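Long-range contacts in cytolethal distending toxin subunit A (Haemophilus ducreyi, PDB 1SR4), which probably pairs with CdtC as a lectin-like heterodimer that delivers the genotoxic subunit CdtB into host cells: residues A[59-64]-A[193-198]; A[70-75]-A[95-100]. All coordinates share one frame; numbering follows the deposited sequence.

Contact 1. Residues A[59-64]-A[193-198]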
loop_
_atom_site.group_PDB
_atom_site.type_symbol
_atom_site.label_atom_id
_atom_site.label_comp_id
_atom_site.label_asym_id
_atom_site.label_seq_id
_atom_site.Cartn_x
_atom_site.Cartn_y
_atom_site.Cartn_z
ATOM N N ASN A 59 7.359 7.025 -9.392
ATOM C CA ASN A 59 6.088 7.516 -9.909
ATOM C C ASN A 59 5.406 6.634 -10.946
ATOM O O ASN A 59 4.260 6.894 -11.324
ATOM C CB ASN A 59 6.272 8.922 -10.478
ATOM C CG ASN A 59 6.790 9.896 -9.436
ATOM O OD1 ASN A 59 6.262 9.965 -8.329
ATOM N ND2 ASN A 59 7.830 10.647 -9.781
ATOM N N PHE A 60 6.091 5.586 -11.391
ATOM C CA PHE A 60 5.530 4.730 -12.418
ATOM C C PHE A 60 5.262 3.310 -11.972
ATOM O O PHE A 60 5.763 2.858 -10.958
ATOM C CB PHE A 60 6.461 4.750 -13.631
ATOM C CG PHE A 60 6.665 6.122 -14.168
ATOM C CD1 PHE A 60 5.735 6.682 -15.039
ATOM C CD2 PHE A 60 7.723 6.899 -13.723
ATOM C CE1 PHE A 60 5.861 8.002 -15.448
ATOM C CE2 PHE A 60 7.856 8.232 -14.135
ATOM C CZ PHE A 60 6.926 8.778 -14.994
ATOM N N MET A 61 4.465 2.613 -12.760
ATOM C CA MET A 61 4.106 1.242 -12.454
ATOM C C MET A 61 3.639 0.558 -13.727
ATOM O O MET A 61 3.632 1.172 -14.805
ATOM C CB MET A 61 2.979 1.248 -11.416
ATOM C CG MET A 61 1.823 2.220 -11.724
ATOM S SD MET A 61 0.655 1.664 -12.991
ATOM C CE MET A 61 -0.362 0.569 -11.988
ATOM N N THR A 62 3.281 -0.717 -13.615
ATOM C CA THR A 62 2.712 -1.422 -14.752
ATOM C C THR A 62 1.408 -2.077 -14.297
ATOM O O THR A 62 1.184 -2.297 -13.101
ATOM C CB THR A 62 3.611 -2.555 -15.295
ATOM O OG1 THR A 62 3.954 -3.440 -14.222
ATOM C CG2 THR A 62 4.877 -1.997 -15.954
ATOM N N LEU A 63 0.541 -2.348 -15.263
ATOM C CA LEU A 63 -0.719 -3.034 -15.014
ATOM C C LEU A 63 -0.382 -4.405 -15.585
ATOM O O LEU A 63 -0.162 -4.547 -16.799
ATOM C CB LEU A 63 -1.853 -2.368 -15.802
ATOM C CG LEU A 63 -2.149 -0.954 -15.283
ATOM C CD1 LEU A 63 -3.135 -0.219 -16.192
ATOM C CD2 LEU A 63 -2.692 -1.077 -13.863
ATOM N N MET A 64 -0.301 -5.399 -14.708
ATOM C CA MET A 64 0.083 -6.746 -15.120
ATOM C C MET A 64 -1.063 -7.740 -15.054
ATOM O O MET A 64 -1.742 -7.837 -14.033
ATOM C CB MET A 64 1.234 -7.240 -14.217
ATOM C CG MET A 64 1.705 -8.668 -14.535
ATOM S SD MET A 64 2.842 -9.391 -13.294
ATOM C CE MET A 64 4.326 -8.381 -13.437
ATOM N N TRP A 193 -6.198 -7.734 -12.795
ATOM C CA TRP A 193 -4.908 -7.103 -13.037
ATOM C C TRP A 193 -4.190 -6.844 -11.729
ATOM O O TRP A 193 -4.842 -6.697 -10.692
ATOM C CB TRP A 193 -5.126 -5.750 -13.714
ATOM C CG TRP A 193 -5.700 -5.841 -15.096
ATOM C CD1 TRP A 193 -7.027 -5.916 -15.453
ATOM C CD2 TRP A 193 -4.949 -5.881 -16.310
ATOM N NE1 TRP A 193 -7.136 -5.999 -16.832
ATOM C CE2 TRP A 193 -5.872 -5.981 -17.375
ATOM C CE3 TRP A 193 -3.576 -5.842 -16.600
ATOM C CZ2 TRP A 193 -5.463 -6.044 -18.718
ATOM C CZ3 TRP A 193 -3.172 -5.903 -17.936
ATOM C CH2 TRP A 193 -4.117 -6.003 -18.974
ATOM N N TYR A 194 -2.859 -6.788 -11.770
ATOM C CA TYR A 194 -2.102 -6.465 -10.559
ATOM C C TYR A 194 -1.453 -5.097 -10.737
ATOM O O TYR A 194 -1.007 -4.737 -11.839
ATOM C CB TYR A 194 -0.981 -7.480 -10.280
ATOM C CG TYR A 194 -1.340 -8.938 -10.511
ATOM C CD1 TYR A 194 -2.465 -9.518 -9.911
ATOM C CD2 TYR A 194 -0.529 -9.752 -11.311
ATOM C CE1 TYR A 194 -2.764 -10.900 -10.105
ATOM C CE2 TYR A 194 -0.822 -11.112 -11.514
ATOM C CZ TYR A 194 -1.932 -11.675 -10.909
ATOM O OH TYR A 194 -2.196 -13.017 -11.114
ATOM N N LEU A 195 -1.403 -4.333 -9.649
ATOM C CA LEU A 195 -0.756 -3.027 -9.652
ATOM C C LEU A 195 0.680 -3.447 -9.341
ATOM O O LEU A 195 0.986 -3.834 -8.213
ATOM C CB LEU A 195 -1.375 -2.157 -8.544
ATOM C CG LEU A 195 -2.884 -1.937 -8.819
ATOM C CD1 LEU A 195 -3.592 -1.289 -7.652
ATOM C CD2 LEU A 195 -3.019 -1.094 -10.068
ATOM N N ALA A 196 1.552 -3.369 -10.344
ATOM C CA ALA A 196 2.924 -3.864 -10.215
ATOM C C ALA A 196 4.043 -2.850 -10.419
ATOM O O ALA A 196 3.812 -1.742 -10.911
ATOM C CB ALA A 196 3.113 -5.067 -11.226
ATOM N N PRO A 197 5.286 -3.223 -10.051
ATOM C CA PRO A 197 6.411 -2.296 -10.226
ATOM C C PRO A 197 6.611 -2.056 -11.717
ATOM O O PRO A 197 6.290 -2.911 -12.543
ATOM C CB PRO A 197 7.607 -3.058 -9.627
ATOM C CG PRO A 197 6.962 -4.047 -8.656
ATOM C CD PRO A 197 5.737 -4.484 -9.436
ATOM N N PRO A 198 7.148 -0.888 -12.079
ATOM C CA PRO A 198 7.389 -0.550 -13.483
ATOM C C PRO A 198 8.537 -1.400 -13.999
ATOM O O PRO A 198 9.299 -1.957 -13.197
ATOM C CB PRO A 198 7.776 0.926 -13.413
ATOM C CG PRO A 198 8.591 0.980 -12.119
ATOM C CD PRO A 198 7.715 0.133 -11.171
#

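Contact 2. Residues A[70-75]-A[95-100]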
loop_
_atom_site.group_PDB
_atom_site.type_symbol
_atom_site.label_atom_id
_atom_site.label_comp_id
_atom_site.label_asym_id
_atom_site.label_seq_id
_atom_site.Cartn_x
_atom_site.Cartn_y
_atom_site.Cartn_z
ATOM N N LEU A 70 1.882 -7.119 -19.653
ATOM C CA LEU A 70 1.746 -5.737 -19.184
ATOM C C LEU A 70 0.970 -4.862 -20.187
ATOM O O LEU A 70 1.245 -4.901 -21.387
ATOM C CB LEU A 70 3.153 -5.156 -18.979
ATOM C CG LEU A 70 4.160 -6.058 -18.250
ATOM C CD1 LEU A 70 5.595 -5.507 -18.438
ATOM C CD2 LEU A 70 3.791 -6.149 -16.787
ATOM N N LEU A 71 -0.013 -4.097 -19.704
ATOM C CA LEU A 71 -0.765 -3.219 -20.593
ATOM C C LEU A 71 0.262 -2.266 -21.211
ATOM O O LEU A 71 1.017 -1.606 -20.494
ATOM C CB LEU A 71 -1.790 -2.401 -19.819
ATOM C CG LEU A 71 -2.630 -1.517 -20.763
ATOM C CD1 LEU A 71 -3.560 -2.401 -21.655
ATOM C CD2 LEU A 71 -3.461 -0.539 -19.940
ATOM N N THR A 72 0.280 -2.175 -22.534
ATOM C CA THR A 72 1.269 -1.319 -23.173
ATOM C C THR A 72 0.865 -0.730 -24.520
ATOM O O THR A 72 -0.007 -1.250 -25.227
ATOM C CB THR A 72 2.566 -2.120 -23.398
ATOM O OG1 THR A 72 3.560 -1.287 -23.983
ATOM C CG2 THR A 72 2.299 -3.302 -24.323
ATOM N N VAL A 73 1.500 0.390 -24.835
ATOM C CA VAL A 73 1.339 1.032 -26.125
ATOM C C VAL A 73 2.100 0.081 -27.050
ATOM O O VAL A 73 3.036 -0.596 -26.608
ATOM C CB VAL A 73 2.072 2.399 -26.144
ATOM C CG1 VAL A 73 2.353 2.841 -27.605
ATOM C CG2 VAL A 73 1.254 3.440 -25.386
ATOM N N TRP A 74 1.678 -0.040 -28.304
ATOM C CA TRP A 74 2.438 -0.867 -29.240
ATOM C C TRP A 74 2.792 0.110 -30.377
ATOM O O TRP A 74 3.929 0.561 -30.461
ATOM C CB TRP A 74 1.631 -2.063 -29.760
ATOM C CG TRP A 74 2.436 -2.884 -30.707
ATOM C CD1 TRP A 74 3.605 -3.548 -30.436
ATOM C CD2 TRP A 74 2.187 -3.067 -32.102
ATOM N NE1 TRP A 74 4.100 -4.129 -31.583
ATOM C CE2 TRP A 74 3.251 -3.850 -32.620
ATOM C CE3 TRP A 74 1.173 -2.643 -32.970
ATOM C CZ2 TRP A 74 3.324 -4.216 -33.970
ATOM C CZ3 TRP A 74 1.248 -3.008 -34.320
ATOM C CH2 TRP A 74 2.315 -3.785 -34.801
ATOM N N ALA A 75 1.816 0.462 -31.218
ATOM C CA ALA A 75 2.061 1.437 -32.293
ATOM C C ALA A 75 2.115 2.777 -31.570
ATOM O O ALA A 75 1.190 3.135 -30.828
ATOM C CB ALA A 75 0.915 1.422 -33.322
ATOM N N ASN A 95 10.225 2.216 -22.105
ATOM C CA ASN A 95 9.279 2.836 -21.182
ATOM C C ASN A 95 7.838 3.109 -21.661
ATOM O O ASN A 95 7.045 3.710 -20.911
ATOM C CB ASN A 95 9.909 4.120 -20.609
ATOM C CG ASN A 95 11.233 3.857 -19.886
ATOM O OD1 ASN A 95 11.580 2.709 -19.582
ATOM N ND2 ASN A 95 11.974 4.930 -19.593
ATOM N N ILE A 96 7.481 2.684 -22.877
ATOM C CA ILE A 96 6.107 2.882 -23.335
ATOM C C ILE A 96 5.220 1.863 -22.592
ATOM O O ILE A 96 3.984 1.883 -22.703
ATOM C CB ILE A 96 5.944 2.641 -24.854
ATOM C CG1 ILE A 96 6.216 1.170 -25.192
ATOM C CG2 ILE A 96 6.872 3.573 -25.630
ATOM C CD1 ILE A 96 5.914 0.801 -26.657
ATOM N N ARG A 97 5.872 0.982 -21.829
ATOM C CA ARG A 97 5.179 -0.056 -21.049
ATOM C C ARG A 97 4.826 0.380 -19.622
ATOM O O ARG A 97 4.082 -0.313 -18.924
ATOM C CB ARG A 97 6.052 -1.306 -20.985
ATOM C CG ARG A 97 6.267 -1.969 -22.345
ATOM C CD ARG A 97 7.294 -3.092 -22.234
ATOM N NE ARG A 97 8.584 -2.569 -21.794
ATOM C CZ ARG A 97 9.585 -3.336 -21.375
ATOM N NH1 ARG A 97 9.451 -4.663 -21.348
ATOM N NH2 ARG A 97 10.710 -2.777 -20.948
ATOM N N ASN A 98 5.353 1.529 -19.202
ATOM C CA ASN A 98 5.130 2.061 -17.859
ATOM C C ASN A 98 4.156 3.219 -17.843
ATOM O O ASN A 98 4.138 4.034 -18.754
ATOM C CB ASN A 98 6.460 2.526 -17.227
ATOM C CG ASN A 98 7.463 1.406 -17.106
ATOM O OD1 ASN A 98 7.120 0.304 -16.680
ATOM N ND2 ASN A 98 8.713 1.676 -17.479
ATOM N N TRP A 99 3.375 3.299 -16.769
ATOM C CA TRP A 99 2.379 4.338 -16.625
ATOM C C TRP A 99 2.439 4.977 -15.253
ATOM O O TRP A 99 2.870 4.352 -14.277
ATOM C CB TRP A 99 0.974 3.751 -16.801
ATOM C CG TRP A 99 0.789 2.953 -18.060
ATOM C CD1 TRP A 99 1.074 1.630 -18.246
ATOM C CD2 TRP A 99 0.275 3.437 -19.304
ATOM N NE1 TRP A 99 0.765 1.257 -19.539
ATOM C CE2 TRP A 99 0.269 2.348 -20.206
ATOM C CE3 TRP A 99 -0.185 4.690 -19.743
ATOM C CZ2 TRP A 99 -0.184 2.466 -21.527
ATOM C CZ3 TRP A 99 -0.637 4.811 -21.063
ATOM C CH2 TRP A 99 -0.632 3.700 -21.935
ATOM N N LYS A 100 1.988 6.224 -15.198
ATOM C CA LYS A 100 1.889 6.967 -13.962
ATOM C C LYS A 100 0.381 7.007 -13.677
ATOM O O LYS A 100 -0.416 7.492 -14.486
ATOM C CB LYS A 100 2.432 8.389 -14.126
ATOM C CG LYS A 100 2.137 9.301 -12.925
ATOM C CD LYS A 100 2.609 10.747 -13.159
ATOM C CE LYS A 100 4.125 10.835 -13.196
ATOM N NZ LYS A 100 4.646 12.230 -13.443
HETATM O O HOH W 1 1.903 -1.755 -17.859
#

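Contact 1. Residues A[59-64]-A[193-198]
Strand 62-64 and strand 193-196 pair antiparallel within segments 59-64 and 193-198, joining strand 62-65 to the long strand 189-196 near its end. The contact is buried near the centre of the chain. Thr62 pairs with Ala196 and Met64 with Tyr194, both as hydrogen-bonded pairs. Each pair has two backbone bonds; the shortest runs from Tyr194 N to Met64 O at 2.7 Å. Leu63 and Leu195 form the non-hydrogen-bonded pair between them. Their side chains lie side by side, and Leu63 CD2 meets Leu195 CD2 at 3.8 Å. The bent Met61 chain brings its CE to the same Leu195 CD2 at 3.7 Å. On the other face, Met64 makes a Met-aromatic contact. Its CG lies anti to the backbone N (chi1 179°), and SD comes in the ring plane at the edge of Tyr194, 3.9 Å from CD2. This pairing of early and late strands closes the beta-trefoil of the ricin B-type lectin family. Trp193 offers the edge of its indole to Leu63 O, with CZ3 at 3.5 Å. Where the strand pairing stops, Thr62 OG1 donates to Pro197 O at 2.9 Å, from above the carbonyl plane. The Pro198 ring then packs on the Phe60 carbonyl, with CD 3.4 Å from Phe60 O. Tyr194 OH bonds to Gln66 OE1, while Leu195 also packs on Leu241 of the CdtB chain.

Contact 2. Residues A[70-75]-A[95-100]
Trp99 reaches across from segment 95-100 to hydrogen-bond the backbone of Leu71 in strand 69-73. Its NE1 donates to Leu71 O at 3.0 Å, and the bond is nearly straight (173°). The oxygen lies in the indole plane, but the donor stands above the carbonyl plane. A water donates to the same Leu71 O and to Arg97 O, 2.8 Å from each. It bridges the two backbones where they do not bond directly. The tight part lies around Val73 and Ile96. Val73 CB meets Ile96 CB at 4.1 Å, and Val73 CG2 touches Trp99 CH2 at 3.9 Å. Ile96 CG1 sits between its own backbone N and carbonyl carbon (chi1 65°), which carries CD1 to 3.2 Å from Val73 O. Thr72 lies alongside Arg97, with OG1 3.2 Å from Arg97 CG. That hydroxyl donates to Val73 O within its own segment. The guanidinium turns to other partners: NE bonds Gly94 O, and NH1 bonds Asn87 OD1 and Ser90 OG. The other side is loose. Trp74 is exposed and barely touches segment 95-100; its ring meets Tyr85 and Phe93 instead. It begins the region 74-85, inferred to mediate binding to target cells. Leu71 O thus accepts from indole and water, so this buried carbonyl is satisfied without a backbone N-H of 95-100, which probably helps fix the Trp99 ring's rotation.

From the N terminus, the chain reaches 59-64 and strand 62-65. It passes directly from strand 62-65 into strand 69-73, which carries the first half of contact 2. About twenty residues later, 95-100 returns to 70-75 and closes a short loop that holds strand 82-86. Contact 1 closes only at 193-198, late in the chain, so the short loop lies wholly within the long one and they do not cross. The contacts touch through the backbone: Met61 N probably bonds Trp99 O, and Leu63 O probably bonds Leu71 N. Segment 59-64 therefore ties the closing strand 189-196 to strands 69-73 and 99-103.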